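Local structure of uncharacterized protein (4QXZ) at residues I31-I39 with K147-P157. The protein is of unknown function but has a beta-barrel core resembling type VI secretion system proteins, joined to a pair of helices. Sequence-based numbering, arbitrary orientation.
Sequences IVNEHGRII and KSFNRMMQSKP
The hairpin turn between strands 23-32 and 38-41 of the barrel core docks on the C-terminal end of helix 142-155, where Gly36 and Met152 bring their CA atoms within 4.7 Å. Arg151 supplies the polar grip: its NE and NH2 both donate to His35 O, at 3.0 Å and 2.8 Å. Arg151 thus holds one carbonyl oxygen side-on with two nitrogens, both in the carbonyl plane, and the oxygen in turn lies nearly in the guanidinium plane. The Arg151 chain leaves the helix with CG anti to the backbone N (chi1 -176°) and bends at chi3, which turns NE and NH2 onto this carbonyl. Over one face of the Arg151 guanidinium lies that of Arg37, stacked with centres 4.0 Å apart and planes inclined by 9°; the two positive groups probably repel, so the flat overlap has to offset that.

A type I turn from Asn33 to Gly36 shapes the hairpin, and Asn33 OD1 receives Arg37 N at 3.0 Å from above its carbonyl plane. Gly36, with positive phi, sits against the helix end: its O is 2.8 Å from Ser155 OG, and its CA is 3.6 Å from Pro157 CG. Val32 CG1 and Ile38 CG1 each come within 3.9 Å of Ser155 CB. Met152, whose CE approaches His35 O, also touches Leu131 of helix 127-137, the other member of the two-helix pair.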
loop_
_atom_site.group_PDB
_atom_site.type_symbol
_atom_site.label_atom_id
_atom_site.label_comp_id
_atom_site.label_asym_id
_atom_site.label_seq_id
_atom_site.Cartn_x
_atom_site.Cartn_y
_atom_site.Cartn_z
ATOM N N ILE A 31 17.708 1.431 -8.893
ATOM C CA ILE A 31 18.099 0.600 -10.040
ATOM C C ILE A 31 19.587 0.350 -9.938
ATOM O O ILE A 31 20.382 1.285 -9.666
ATOM C CB ILE A 31 17.792 1.268 -11.384
ATOM C CG1 ILE A 31 16.305 1.670 -11.433
ATOM C CG2 ILE A 31 18.139 0.331 -12.549
ATOM C CD1 ILE A 31 15.760 1.924 -12.821
ATOM N N VAL A 32 19.951 -0.903 -10.106
ATOM C CA VAL A 32 21.305 -1.358 -9.954
ATOM C C VAL A 32 21.860 -1.898 -11.243
ATOM O O VAL A 32 21.226 -2.670 -11.902
ATOM C CB VAL A 32 21.358 -2.469 -8.929
ATOM C CG1 VAL A 32 22.772 -2.750 -8.514
ATOM C CG2 VAL A 32 20.576 -2.072 -7.727
ATOM N N ASN A 33 23.040 -1.458 -11.606
ATOM C CA ASN A 33 23.742 -1.983 -12.762
ATOM C C ASN A 33 24.728 -3.112 -12.469
ATOM O O ASN A 33 24.830 -3.573 -11.385
ATOM C CB ASN A 33 24.371 -0.838 -13.560
ATOM C CG ASN A 33 25.644 -0.337 -12.973
ATOM O OD1 ASN A 33 26.096 -0.810 -11.974
ATOM N ND2 ASN A 33 26.212 0.636 -13.591
ATOM N N GLU A 34 25.452 -3.542 -13.477
ATOM C CA GLU A 34 26.337 -4.681 -13.438
ATOM C C GLU A 34 27.383 -4.561 -12.414
ATOM O O GLU A 34 27.863 -5.534 -11.899
ATOM C CB GLU A 34 27.179 -4.688 -14.662
ATOM C CG GLU A 34 26.554 -4.924 -15.986
ATOM C CD GLU A 34 27.624 -4.800 -17.030
ATOM O OE1 GLU A 34 28.727 -4.353 -16.661
ATOM O OE2 GLU A 34 27.394 -5.214 -18.186
ATOM N N HIS A 35 27.827 -3.351 -12.220
ATOM C CA HIS A 35 28.919 -3.074 -11.364
ATOM C C HIS A 35 28.484 -2.797 -10.013
ATOM O O HIS A 35 29.245 -2.256 -9.250
ATOM C CB HIS A 35 29.686 -1.881 -11.856
ATOM C CG HIS A 35 30.152 -2.021 -13.244
ATOM N ND1 HIS A 35 30.920 -3.009 -13.626
ATOM C CD2 HIS A 35 29.919 -1.265 -14.348
ATOM C CE1 HIS A 35 31.177 -2.891 -14.903
ATOM N NE2 HIS A 35 30.564 -1.822 -15.344
ATOM N N GLY A 36 27.236 -3.079 -9.722
ATOM C CA GLY A 36 26.671 -2.775 -8.418
ATOM C C GLY A 36 26.531 -1.333 -8.022
ATOM O O GLY A 36 26.656 -0.992 -6.887
ATOM N N ARG A 37 26.237 -0.492 -8.979
ATOM C CA ARG A 37 26.079 0.908 -8.750
ATOM C C ARG A 37 24.623 1.235 -8.751
ATOM O O ARG A 37 23.901 0.844 -9.629
ATOM C CB ARG A 37 26.834 1.693 -9.808
ATOM C CG ARG A 37 28.302 1.299 -9.828
ATOM C CD ARG A 37 29.222 2.247 -10.583
ATOM N NE ARG A 37 30.501 2.428 -9.887
ATOM C CZ ARG A 37 30.663 3.062 -8.726
ATOM N NH1 ARG A 37 29.639 3.587 -8.082
ATOM N NH2 ARG A 37 31.874 3.178 -8.199
ATOM N N ILE A 38 24.216 1.923 -7.702
ATOM C CA ILE A 38 22.824 2.226 -7.434
ATOM C C ILE A 38 22.511 3.589 -7.992
ATOM O O ILE A 38 23.206 4.545 -7.689
ATOM C CB ILE A 38 22.536 2.267 -5.916
ATOM C CG1 ILE A 38 22.644 0.866 -5.318
ATOM C CG2 ILE A 38 21.141 2.834 -5.636
ATOM C CD1 ILE A 38 22.700 0.823 -3.803
ATOM N N ILE A 39 21.456 3.685 -8.788
ATOM C CA ILE A 39 20.782 4.970 -8.950
ATOM C C ILE A 39 19.455 4.914 -8.169
ATOM O O ILE A 39 18.610 4.049 -8.432
ATOM C CB ILE A 39 20.549 5.341 -10.422
ATOM C CG1 ILE A 39 21.880 5.460 -11.160
ATOM C CG2 ILE A 39 19.824 6.676 -10.534
ATOM C CD1 ILE A 39 21.711 5.687 -12.657
ATOM N N LYS A 147 37.205 -2.762 -3.175
ATOM C CA LYS A 147 36.308 -1.650 -3.468
ATOM C C LYS A 147 35.038 -2.175 -4.111
ATOM O O LYS A 147 33.937 -1.885 -3.641
ATOM C CB LYS A 147 36.960 -0.646 -4.417
ATOM C CG LYS A 147 36.061 0.544 -4.719
ATOM C CD LYS A 147 36.600 1.459 -5.808
ATOM C CE LYS A 147 35.882 2.801 -5.734
ATOM N NZ LYS A 147 35.743 3.511 -7.034
ATOM N N SER A 148 35.207 -2.933 -5.191
ATOM C CA SER A 148 34.093 -3.505 -5.905
ATOM C C SER A 148 33.327 -4.524 -5.046
ATOM O O SER A 148 32.114 -4.538 -5.030
ATOM C CB SER A 148 34.578 -4.163 -7.196
ATOM O OG SER A 148 34.813 -3.195 -8.194
ATOM N N PHE A 149 34.040 -5.378 -4.343
ATOM C CA PHE A 149 33.381 -6.409 -3.555
ATOM C C PHE A 149 32.455 -5.809 -2.511
ATOM O O PHE A 149 31.352 -6.290 -2.308
ATOM C CB PHE A 149 34.410 -7.280 -2.854
ATOM C CG PHE A 149 33.815 -8.409 -2.049
ATOM C CD1 PHE A 149 33.368 -9.558 -2.674
ATOM C CD2 PHE A 149 33.746 -8.337 -0.658
ATOM C CE1 PHE A 149 32.839 -10.608 -1.938
ATOM C CE2 PHE A 149 33.230 -9.381 0.081
ATOM C CZ PHE A 149 32.768 -10.509 -0.560
ATOM N N ASN A 150 32.912 -4.797 -1.840
ATOM C CA ASN A 150 32.121 -4.167 -0.838
ATOM C C ASN A 150 30.897 -3.469 -1.354
ATOM O O ASN A 150 29.866 -3.542 -0.743
ATOM C CB ASN A 150 32.974 -3.222 -0.045
ATOM C CG ASN A 150 34.068 -3.916 0.708
ATOM O OD1 ASN A 150 34.178 -5.112 0.709
ATOM N ND2 ASN A 150 34.889 -3.151 1.345
ATOM N N ARG A 151 31.020 -2.769 -2.462
ATOM C CA ARG A 151 29.895 -2.128 -3.075
ATOM C C ARG A 151 28.897 -3.110 -3.601
ATOM O O ARG A 151 27.735 -2.991 -3.380
ATOM C CB ARG A 151 30.370 -1.209 -4.181
ATOM C CG ARG A 151 29.288 -0.398 -4.832
ATOM C CD ARG A 151 29.759 0.435 -5.999
ATOM N NE ARG A 151 30.246 -0.376 -7.107
ATOM C CZ ARG A 151 31.507 -0.623 -7.441
ATOM N NH1 ARG A 151 32.528 -0.166 -6.758
ATOM N NH2 ARG A 151 31.743 -1.372 -8.498
ATOM N N MET A 152 29.388 -4.115 -4.278
ATOM C CA MET A 152 28.552 -5.135 -4.788
ATOM C C MET A 152 27.925 -5.950 -3.678
ATOM O O MET A 152 26.843 -6.431 -3.841
ATOM C CB MET A 152 29.275 -5.973 -5.801
ATOM C CG MET A 152 29.748 -5.166 -6.989
ATOM S SD MET A 152 30.623 -6.011 -8.255
ATOM C CE MET A 152 31.492 -4.681 -8.736
ATOM N N MET A 153 28.600 -6.152 -2.561
ATOM C CA MET A 153 27.931 -6.889 -1.519
ATOM C C MET A 153 26.687 -6.210 -0.992
ATOM O O MET A 153 25.792 -6.867 -0.563
ATOM C CB MET A 153 28.845 -7.314 -0.385
ATOM C CG MET A 153 29.614 -8.616 -0.625
ATOM S SD MET A 153 28.839 -10.151 -0.872
ATOM C CE MET A 153 28.404 -10.469 0.739
ATOM N N GLN A 154 26.675 -4.903 -0.899
ATOM C CA GLN A 154 25.455 -4.219 -0.577
ATOM C C GLN A 154 24.352 -4.131 -1.623
ATOM O O GLN A 154 23.217 -4.366 -1.327
ATOM C CB GLN A 154 25.797 -2.839 -0.111
ATOM C CG GLN A 154 26.495 -2.814 1.208
ATOM C CD GLN A 154 25.731 -3.545 2.267
ATOM O OE1 GLN A 154 24.568 -3.315 2.485
ATOM N NE2 GLN A 154 26.386 -4.427 2.919
ATOM N N SER A 155 24.708 -3.754 -2.832
ATOM C CA SER A 155 23.777 -3.571 -3.930
ATOM C C SER A 155 23.230 -4.823 -4.555
ATOM O O SER A 155 22.179 -4.837 -5.094
ATOM C CB SER A 155 24.360 -2.676 -5.003
ATOM O OG SER A 155 25.522 -3.227 -5.572
ATOM N N LYS A 156 24.029 -5.854 -4.467
ATOM C CA LYS A 156 23.751 -7.190 -5.001
ATOM C C LYS A 156 23.391 -7.340 -6.447
ATOM O O LYS A 156 22.399 -7.937 -6.728
ATOM C CB LYS A 156 22.663 -7.789 -4.162
ATOM C CG LYS A 156 23.062 -7.893 -2.710
ATOM C CD LYS A 156 21.876 -8.036 -1.776
ATOM C CE LYS A 156 22.208 -7.678 -0.332
ATOM N NZ LYS A 156 20.992 -7.361 0.469
ATOM N N PRO A 157 24.180 -6.817 -7.376
ATOM C CA PRO A 157 23.791 -6.960 -8.783
ATOM C C PRO A 157 23.589 -8.429 -9.184
ATOM O O PRO A 157 24.181 -9.332 -8.563
ATOM C CB PRO A 157 24.969 -6.336 -9.551
ATOM C CG PRO A 157 26.111 -6.294 -8.590
ATOM C CD PRO A 157 25.513 -6.213 -7.210
#